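Local coordinates for protein CD8 alpha antigen (Sus scrofa, PDB 5EDX) that forms a homodimeric T-cell co-receptor of the immunoglobulin superfamily that probably binds MHC class I molecules, at residues Y91-F96 against S105-V110; S34-K39 against P46-Y51. One frame throughout, in Å; residues are numbered along the deposited sequence.

Contact 1 (Y91-F96 against S105-V110); sequences YYFCSF and SNFMSV
With chi1 at 58°, the CG of Phe93 is held between its backbone N and carbonyl carbon, while Phe107, with CG anti to the carbonyl carbon, swings its ring alongside, both side chains pointing the same way. CE1 of Phe107 lies over one face of the Phe93 ring, toward the rim, 3.4 Å from Phe93 CD1; the two planes meet obliquely at 44°. Tyr91 also packs on Phe107: its CB sits over a face of that ring, 3.8 Å from the centroid, in a CH-pi contact. The Tyr91 and Phe107 rings are nearly parallel but slid apart, so that they barely overlap. This aromatic cluster lies on the sheet face that meets the second subunit, where Pro46 of that subunit packs on Phe93 and its Ser44 on Phe107. The two strands form a beta hairpin of the V-set immunoglobulin fold, and Cys94 carries its disulfide to Cys22 of the opposing sheet. Tyr92 and Met108 make an antiparallel hydrogen-bonded pair, Met108 N to Tyr92 O spanning 2.8 Å. Farther along, the regular ladder is interrupted, and Ser105 OG accepts a straight bond from Cys94 N (173°) and donates to Asn106 O from above the carbonyl plane, while Ser105 N bonds to Cys94 O. On the core side, Val110 CG2 rests 3.9 Å from Tyr92 CD1, the two side chains crossing at about a right angle.

Contact 2 (S34-K39 against P46-Y51); sequences SWLYQK and PIFLMY
Tyr37 O takes the shortest hydrogen bond across the strands, 2.8 Å from Ile47 N, which lies in the carbonyl plane; Pro46 CA adds a CA-H...O contact to the same oxygen. In return Tyr37 N bonds to Ile47 O, closing an antiparallel hydrogen-bonded pair. With CG anti to the backbone N (chi1 165°), the Tyr37 ring runs beside Ile47, whose CD1 meets its edge, 3.7 Å from Tyr37 CD2. Tyr37 OH is bonded to Gln89 O. Beyond Leu36 and Phe48 the register slips by one residue in a classic beta bulge: Leu49 and Met50 both face Trp35, the one through Leu49 N to Trp35 O and the other through Met50 O, which accepts Trp35 N at 2.9 Å. This hairpin belongs to the V-set sandwich, where Trp35 is the core tryptophan packed on Cys94 of the disulfide. CG of Met50 approaches the indole edge, 4.1 Å from Trp35 CD1. A chi1 of 67° sets that CG between the backbone N and the carbonyl carbon, and an extended chi2 carries Met50 SD to 5.4 Å from the centroid of the five-membered ring of Trp35, an oblique Met-aromatic contact. On the reverse face, Ser34 OG lies at the edges of both the Phe48 and Tyr51 rings, 3.6 Å from Tyr51 CD1. CD2 of Leu36 packs beside Phe48, 4.1 Å from Phe48 CD1.

How the contacts relate
Contact 2 closes before contact 1 opens along the chain, and their centres lie about 9 Å apart in one sheet of the V-set domain. Strands 33-38 and 90-98 are antiparallel neighbours in that sheet, so the two hairpins are laid side by side in the order 101-111, 90-98, 33-38, 47-52. Probable backbone hydrogen bonds join them, Phe93 O to Leu36 N and Tyr91 O to Gln38 N. Toward the core, Tyr92 packs on Tyr37. Both contacts touch the second subunit: Gln38 bonds to Gln38 of that subunit, and Leu36 packs on its Phe104. The shared sheet thus supplies both interior packing and the homodimer interface.

Contact 1 (Y91-F96 against S105-V110)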
ATOM      1  N   TYR A  91     -10.779   0.491  -5.267  1.00  9.85           N
ATOM      2  CA  TYR A  91     -10.458   1.229  -4.052  1.00  9.00           C
ATOM      3  C   TYR A  91      -9.311   2.190  -4.296  1.00  8.73           C
ATOM      4  O   TYR A  91      -8.245   1.793  -4.761  1.00 10.78           O
ATOM      5  CB  TYR A  91     -10.074   0.241  -2.954  1.00  9.28           C
ATOM      6  CG  TYR A  91     -11.110  -0.832  -2.774  1.00  9.22           C
ATOM      7  CD1 TYR A  91     -12.307  -0.555  -2.136  1.00 12.32           C
ATOM      8  CD2 TYR A  91     -10.904  -2.120  -3.264  1.00  9.52           C
ATOM      9  CE1 TYR A  91     -13.274  -1.530  -1.979  1.00 14.01           C
ATOM     10  CE2 TYR A  91     -11.873  -3.108  -3.104  1.00 11.81           C
ATOM     11  CZ  TYR A  91     -13.051  -2.795  -2.459  1.00 13.43           C
ATOM     12  OH  TYR A  91     -14.029  -3.754  -2.292  1.00 17.08           O
ATOM     13  N   TYR A  92      -9.539   3.462  -3.994  1.00  7.67           N
ATOM     14  CA  TYR A  92      -8.515   4.477  -4.180  1.00  8.69           C
ATOM     15  C   TYR A  92      -8.107   5.026  -2.823  1.00  8.49           C
ATOM     16  O   TYR A  92      -8.949   5.191  -1.938  1.00 10.24           O
ATOM     17  CB  TYR A  92      -9.040   5.595  -5.085  1.00  7.21           C
ATOM     18  CG  TYR A  92      -9.336   5.117  -6.492  1.00  8.23           C
ATOM     19  CD1 TYR A  92     -10.535   4.475  -6.796  1.00  9.69           C
ATOM     20  CD2 TYR A  92      -8.408   5.290  -7.507  1.00 10.34           C
ATOM     21  CE1 TYR A  92     -10.799   4.021  -8.087  1.00 10.35           C
ATOM     22  CE2 TYR A  92      -8.666   4.844  -8.804  1.00  7.22           C
ATOM     23  CZ  TYR A  92      -9.862   4.216  -9.083  1.00 12.14           C
ATOM     24  OH  TYR A  92     -10.113   3.780 -10.364  1.00 11.67           O
ATOM     25  N   PHE A  93      -6.818   5.303  -2.651  1.00  7.24           N
ATOM     26  CA  PHE A  93      -6.341   5.776  -1.357  1.00  8.84           C
ATOM     27  C   PHE A  93      -4.991   6.456  -1.477  1.00 10.42           C
ATOM     28  O   PHE A  93      -4.291   6.287  -2.474  1.00 10.40           O
ATOM     29  CB  PHE A  93      -6.324   4.640  -0.311  1.00  8.14           C
ATOM     30  CG  PHE A  93      -5.470   3.450  -0.684  1.00  7.91           C
ATOM     31  CD1 PHE A  93      -5.844   2.592  -1.713  1.00 11.10           C
ATOM     32  CD2 PHE A  93      -4.319   3.157   0.039  1.00  8.07           C
ATOM     33  CE1 PHE A  93      -5.065   1.483  -2.033  1.00 11.28           C
ATOM     34  CE2 PHE A  93      -3.534   2.048  -0.272  1.00  8.98           C
ATOM     35  CZ  PHE A  93      -3.912   1.209  -1.311  1.00 10.09           C
ATOM     36  N   CYS A  94      -4.650   7.248  -0.466  1.00  8.94           N
ATOM     37  CA  CYS A  94      -3.442   8.056  -0.494  1.00 10.41           C
ATOM     38  C   CYS A  94      -2.408   7.468   0.442  1.00 11.86           C
ATOM     39  O   CYS A  94      -2.754   6.821   1.425  1.00 12.15           O
ATOM     40  CB  CYS A  94      -3.759   9.487  -0.064  1.00 13.80           C
ATOM     41  SG  CYS A  94      -4.877  10.327  -1.199  1.00 20.54           S
ATOM     42  N   SER A  95      -1.157   7.694   0.140  1.00  9.31           N
ATOM     43  CA  SER A  95      -0.063   7.222   0.962  1.00 10.68           C
ATOM     44  C   SER A  95       0.987   8.319   1.195  1.00 18.14           C
ATOM     45  O   SER A  95       1.344   8.996   0.298  1.00 16.11           O
ATOM     46  CB  SER A  95       0.590   6.062   0.266  1.00 13.85           C
ATOM     47  OG  SER A  95       1.366   5.355   1.112  1.00 21.42           O
ATOM     48  N   PHE A  96       1.414   8.471   2.438  1.00 15.33           N
ATOM     49  CA  PHE A  96       2.242   9.599   2.910  1.00 27.91           C
ATOM     50  C   PHE A  96       3.358   8.992   3.761  1.00 30.21           C
ATOM     51  O   PHE A  96       3.133   8.071   4.510  1.00 22.94           O
ATOM     52  CB  PHE A  96       1.401  10.656   3.670  1.00 21.87           C
ATOM     53  CG  PHE A  96       2.192  11.691   4.369  1.00 30.05           C
ATOM     54  CD1 PHE A  96       2.735  12.765   3.663  1.00 32.01           C
ATOM     55  CD2 PHE A  96       2.413  11.616   5.714  1.00 18.62           C
ATOM     56  CE1 PHE A  96       3.477  13.721   4.309  1.00 34.14           C
ATOM     57  CE2 PHE A  96       3.163  12.554   6.359  1.00 30.75           C
ATOM     58  CZ  PHE A  96       3.706  13.616   5.660  1.00 29.47           C
ATOM     59  N   SER A 105      -4.418   6.598   3.788  1.00 11.21           N
ATOM     60  CA  SER A 105      -5.769   7.094   4.027  1.00 12.49           C
ATOM     61  C   SER A 105      -6.737   5.924   3.981  1.00 12.43           C
ATOM     62  O   SER A 105      -6.414   4.871   3.438  1.00 10.30           O
ATOM     63  CB  SER A 105      -6.183   8.109   2.959  1.00 12.58           C
ATOM     64  OG  SER A 105      -6.534   7.453   1.749  1.00 13.45           O
ATOM     65  N   ASN A 106      -7.925   6.117   4.543  1.00 12.61           N
ATOM     66  CA  ASN A 106      -9.017   5.172   4.340  1.00 12.62           C
ATOM     67  C   ASN A 106      -9.289   4.999   2.854  1.00 11.45           C
ATOM     68  O   ASN A 106      -9.024   5.906   2.057  1.00 10.80           O
ATOM     69  CB  ASN A 106     -10.294   5.671   5.019  1.00 14.54           C
ATOM     70  CG  ASN A 106     -10.200   5.644   6.530  1.00 22.54           C
ATOM     71  OD1 ASN A 106      -9.244   5.111   7.094  1.00 18.64           O
ATOM     72  ND2 ASN A 106     -11.197   6.214   7.194  1.00 24.32           N
ATOM     73  N   PHE A 107      -9.819   3.836   2.495  1.00 10.15           N
ATOM     74  CA  PHE A 107     -10.252   3.564   1.130  1.00 11.29           C
ATOM     75  C   PHE A 107     -11.412   4.468   0.729  1.00 14.08           C
ATOM     76  O   PHE A 107     -12.333   4.702   1.512  1.00 14.45           O
ATOM     77  CB  PHE A 107     -10.722   2.109   1.014  1.00  9.61           C
ATOM     78  CG  PHE A 107      -9.616   1.117   0.777  1.00 10.07           C
ATOM     79  CD1 PHE A 107      -8.287   1.505   0.802  1.00 11.22           C
ATOM     80  CD2 PHE A 107      -9.917  -0.217   0.520  1.00 12.49           C
ATOM     81  CE1 PHE A 107      -7.280   0.584   0.578  1.00 11.01           C
ATOM     82  CE2 PHE A 107      -8.914  -1.139   0.294  1.00 10.97           C
ATOM     83  CZ  PHE A 107      -7.597  -0.743   0.317  1.00 13.68           C
ATOM     84  N   MET A 108     -11.365   4.968  -0.499  1.00  8.73           N
ATOM     85  CA  MET A 108     -12.535   5.550  -1.135  1.00 11.17           C
ATOM     86  C   MET A 108     -12.957   4.546  -2.202  1.00 14.93           C
ATOM     87  O   MET A 108     -12.235   4.325  -3.170  1.00 10.64           O
ATOM     88  CB  MET A 108     -12.194   6.908  -1.747  1.00 10.05           C
ATOM     89  CG  MET A 108     -12.066   8.031  -0.703  1.00 14.05           C
ATOM     90  SD  MET A 108     -10.995   9.412  -1.167  1.00 14.79           S
ATOM     91  CE  MET A 108      -9.387   8.657  -0.991  1.00 18.02           C
ATOM     92  N   SER A 109     -14.105   3.911  -2.003  0.51 13.60           N
ATOM     93  CA  SER A 109     -14.573   2.915  -2.955  0.51 14.33           C
ATOM     94  C   SER A 109     -15.380   3.593  -4.048  0.51 13.71           C
ATOM     95  O   SER A 109     -16.192   4.479  -3.782  0.51 16.42           O
ATOM     96  CB  SER A 109     -15.406   1.830  -2.263  0.51 17.09           C
ATOM     97  OG  SER A 109     -16.621   2.357  -1.770  0.51 18.64           O
ATOM     98  N   VAL A 110     -15.131   3.193  -5.287  1.00 11.69           N
ATOM     99  CA  VAL A 110     -15.883   3.717  -6.411  1.00 11.62           C
ATOM    100  C   VAL A 110     -16.385   2.534  -7.233  1.00 12.67           C
ATOM    101  O   VAL A 110     -15.589   1.771  -7.774  1.00  9.79           O
ATOM    102  CB  VAL A 110     -15.021   4.634  -7.292  1.00 11.63           C
ATOM    103  CG1 VAL A 110     -15.896   5.369  -8.283  1.00 12.34           C
ATOM    104  CG2 VAL A 110     -14.241   5.627  -6.423  1.00 14.03           C
TER

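Contact 2 (S34-K39 against P46-Y51)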
ATOM      1  N   SER A  34       0.953  10.137  -2.477  1.00 14.10           N
ATOM      2  CA  SER A  34       0.854   9.247  -3.623  1.00  9.48           C
ATOM      3  C   SER A  34      -0.542   8.656  -3.680  1.00 12.33           C
ATOM      4  O   SER A  34      -1.066   8.207  -2.668  1.00 14.78           O
ATOM      5  CB  SER A  34       1.878   8.119  -3.513  1.00 10.17           C
ATOM      6  OG  SER A  34       3.194   8.629  -3.594  1.00 13.29           O
ATOM      7  N   TRP A  35      -1.143   8.667  -4.861  1.00  8.42           N
ATOM      8  CA  TRP A  35      -2.418   7.992  -5.064  1.00  6.97           C
ATOM      9  C   TRP A  35      -2.171   6.531  -5.430  1.00  7.25           C
ATOM     10  O   TRP A  35      -1.384   6.237  -6.325  1.00 11.23           O
ATOM     11  CB  TRP A  35      -3.221   8.679  -6.169  1.00  9.73           C
ATOM     12  CG  TRP A  35      -3.925   9.924  -5.725  1.00  6.07           C
ATOM     13  CD1 TRP A  35      -3.548  11.214  -5.970  1.00 10.21           C
ATOM     14  CD2 TRP A  35      -5.124   9.994  -4.948  1.00  9.63           C
ATOM     15  NE1 TRP A  35      -4.447  12.086  -5.395  1.00  8.86           N
ATOM     16  CE2 TRP A  35      -5.426  11.361  -4.767  1.00  9.12           C
ATOM     17  CE3 TRP A  35      -5.979   9.034  -4.394  1.00 10.55           C
ATOM     18  CZ2 TRP A  35      -6.544  11.786  -4.055  1.00  9.69           C
ATOM     19  CZ3 TRP A  35      -7.087   9.456  -3.692  1.00 12.88           C
ATOM     20  CH2 TRP A  35      -7.360  10.822  -3.523  1.00 11.26           C
ATOM     21  N   LEU A  36      -2.852   5.636  -4.723  1.00  8.10           N
ATOM     22  CA  LEU A  36      -2.765   4.199  -4.951  1.00  8.42           C
ATOM     23  C   LEU A  36      -4.151   3.655  -5.264  1.00 10.08           C
ATOM     24  O   LEU A  36      -5.163   4.271  -4.943  1.00  9.82           O
ATOM     25  CB  LEU A  36      -2.212   3.490  -3.715  1.00  7.85           C
ATOM     26  CG  LEU A  36      -0.874   4.006  -3.182  1.00  9.81           C
ATOM     27  CD1 LEU A  36      -0.493   3.254  -1.906  1.00 12.28           C
ATOM     28  CD2 LEU A  36       0.216   3.868  -4.244  1.00 10.81           C
ATOM     29  N   TYR A  37      -4.183   2.490  -5.891  1.00  9.34           N
ATOM     30  CA  TYR A  37      -5.435   1.856  -6.277  1.00  9.50           C
ATOM     31  C   TYR A  37      -5.357   0.368  -5.970  1.00  9.50           C
ATOM     32  O   TYR A  37      -4.301  -0.245  -6.126  1.00 10.32           O
ATOM     33  CB  TYR A  37      -5.671   2.080  -7.770  1.00  8.95           C
ATOM     34  CG  TYR A  37      -6.722   1.193  -8.404  1.00  8.92           C
ATOM     35  CD1 TYR A  37      -8.079   1.452  -8.242  1.00  8.37           C
ATOM     36  CD2 TYR A  37      -6.348   0.119  -9.201  1.00 12.81           C
ATOM     37  CE1 TYR A  37      -9.048   0.630  -8.852  1.00  8.87           C
ATOM     38  CE2 TYR A  37      -7.293  -0.695  -9.807  1.00 13.65           C
ATOM     39  CZ  TYR A  37      -8.639  -0.434  -9.633  1.00 16.16           C
ATOM     40  OH  TYR A  37      -9.567  -1.254 -10.246  1.00 12.79           O
ATOM     41  N   GLN A  38      -6.459  -0.211  -5.508  1.00  7.44           N
ATOM     42  CA  GLN A  38      -6.519  -1.666  -5.400  1.00  8.40           C
ATOM     43  C   GLN A  38      -7.757  -2.184  -6.110  1.00  9.93           C
ATOM     44  O   GLN A  38      -8.837  -1.612  -5.982  1.00  9.89           O
ATOM     45  CB  GLN A  38      -6.501  -2.136  -3.945  1.00  9.69           C
ATOM     46  CG  GLN A  38      -6.355  -3.657  -3.834  1.00  9.87           C
ATOM     47  CD  GLN A  38      -6.407  -4.167  -2.405  1.00 12.58           C
ATOM     48  OE1 GLN A  38      -7.233  -3.727  -1.611  1.00 12.26           O
ATOM     49  NE2 GLN A  38      -5.536  -5.121  -2.082  1.00 10.99           N
ATOM     50  N   LYS A  39      -7.587  -3.266  -6.863  1.00 10.49           N
ATOM     51  CA  LYS A  39      -8.682  -3.857  -7.628  1.00 12.34           C
ATOM     52  C   LYS A  39      -9.724  -4.514  -6.732  1.00  9.99           C
ATOM     53  O   LYS A  39      -9.422  -4.930  -5.614  1.00 11.07           O
ATOM     54  CB  LYS A  39      -8.123  -4.904  -8.597  1.00 14.63           C
ATOM     55  CG  LYS A  39      -7.276  -4.319  -9.713  1.00 16.61           C
ATOM     56  CD  LYS A  39      -6.635  -5.404 -10.571  1.00 23.84           C
ATOM     57  CE  LYS A  39      -5.496  -6.086  -9.825  1.00 32.47           C
ATOM     58  NZ  LYS A  39      -4.700  -6.979 -10.704  1.00 45.08           N
ATOM     59  N   PRO A  46      -1.472  -3.379  -4.412  1.00 11.93           N
ATOM     60  CA  PRO A  46      -1.846  -2.026  -4.829  1.00  9.55           C
ATOM     61  C   PRO A  46      -1.075  -1.602  -6.069  1.00  8.40           C
ATOM     62  O   PRO A  46       0.024  -2.098  -6.347  1.00 11.32           O
ATOM     63  CB  PRO A  46      -1.409  -1.158  -3.642  1.00 11.53           C
ATOM     64  CG  PRO A  46      -1.297  -2.081  -2.495  1.00 15.11           C
ATOM     65  CD  PRO A  46      -0.879  -3.400  -3.065  1.00  9.60           C
ATOM     66  N   ILE A  47      -1.661  -0.660  -6.793  1.00 11.07           N
ATOM     67  CA  ILE A  47      -1.091  -0.117  -8.010  1.00 11.01           C
ATOM     68  C   ILE A  47      -0.779   1.361  -7.774  1.00 10.18           C
ATOM     69  O   ILE A  47      -1.640   2.119  -7.340  1.00 11.40           O
ATOM     70  CB  ILE A  47      -2.097  -0.275  -9.165  1.00 11.31           C
ATOM     71  CG1 ILE A  47      -2.363  -1.769  -9.411  1.00 17.07           C
ATOM     72  CG2 ILE A  47      -1.590   0.401 -10.434  1.00 13.57           C
ATOM     73  CD1 ILE A  47      -3.533  -2.048 -10.319  1.00 22.89           C
ATOM     74  N   PHE A  48       0.463   1.758  -8.036  1.00 10.01           N
ATOM     75  CA  PHE A  48       0.868   3.155  -7.920  1.00 10.97           C
ATOM     76  C   PHE A  48       0.280   3.952  -9.083  1.00 10.70           C
ATOM     77  O   PHE A  48       0.433   3.569 -10.241  1.00 11.17           O
ATOM     78  CB  PHE A  48       2.403   3.254  -7.919  1.00 10.66           C
ATOM     79  CG  PHE A  48       2.937   4.669  -7.992  1.00  9.43           C
ATOM     80  CD1 PHE A  48       3.014   5.459  -6.854  1.00 10.14           C
ATOM     81  CD2 PHE A  48       3.391   5.189  -9.195  1.00 11.56           C
ATOM     82  CE1 PHE A  48       3.518   6.758  -6.921  1.00  9.37           C
ATOM     83  CE2 PHE A  48       3.893   6.488  -9.268  1.00 10.50           C
ATOM     84  CZ  PHE A  48       3.955   7.266  -8.128  1.00 12.10           C
ATOM     85  N   LEU A  49      -0.397   5.055  -8.779  1.00  9.00           N
ATOM     86  CA  LEU A  49      -0.936   5.916  -9.833  1.00 10.15           C
ATOM     87  C   LEU A  49      -0.072   7.157 -10.063  1.00 12.62           C
ATOM     88  O   LEU A  49       0.340   7.425 -11.192  1.00 13.86           O
ATOM     89  CB  LEU A  49      -2.377   6.322  -9.531  1.00  9.79           C
ATOM     90  CG  LEU A  49      -3.374   5.183  -9.338  1.00  7.90           C
ATOM     91  CD1 LEU A  49      -4.731   5.760  -8.960  1.00  9.45           C
ATOM     92  CD2 LEU A  49      -3.470   4.330 -10.608  1.00 10.19           C
ATOM     93  N   MET A  50       0.203   7.910  -9.001  1.00 11.56           N
ATOM     94  CA  MET A  50       1.042   9.103  -9.130  1.00  9.20           C
ATOM     95  C   MET A  50       1.527   9.627  -7.793  1.00 11.39           C
ATOM     96  O   MET A  50       0.950   9.336  -6.743  1.00 10.65           O
ATOM     97  CB  MET A  50       0.280  10.214  -9.847  1.00 10.61           C
ATOM     98  CG  MET A  50      -0.892  10.746  -9.047  1.00 14.19           C
ATOM     99  SD  MET A  50      -1.987  11.798 -10.023  1.00 15.24           S
ATOM    100  CE  MET A  50      -2.736  10.607 -11.140  1.00 13.90           C
ATOM    101  N   TYR A  51       2.597  10.410  -7.854  1.00 10.12           N
ATOM    102  CA  TYR A  51       3.171  11.067  -6.694  1.00 10.47           C
ATOM    103  C   TYR A  51       2.972  12.559  -6.918  1.00 10.49           C
ATOM    104  O   TYR A  51       3.236  13.067  -8.010  1.00 10.62           O
ATOM    105  CB  TYR A  51       4.654  10.711  -6.599  1.00  9.58           C
ATOM    106  CG  TYR A  51       5.472  11.543  -5.627  1.00  9.56           C
ATOM    107  CD1 TYR A  51       5.706  11.103  -4.329  1.00 12.84           C
ATOM    108  CD2 TYR A  51       6.047  12.747  -6.024  1.00 16.12           C
ATOM    109  CE1 TYR A  51       6.469  11.846  -3.448  1.00 16.06           C
ATOM    110  CE2 TYR A  51       6.813  13.502  -5.143  1.00 17.73           C
ATOM    111  CZ  TYR A  51       7.018  13.044  -3.857  1.00 16.58           C
ATOM    112  OH  TYR A  51       7.781  13.784  -2.976  1.00 18.40           O
TER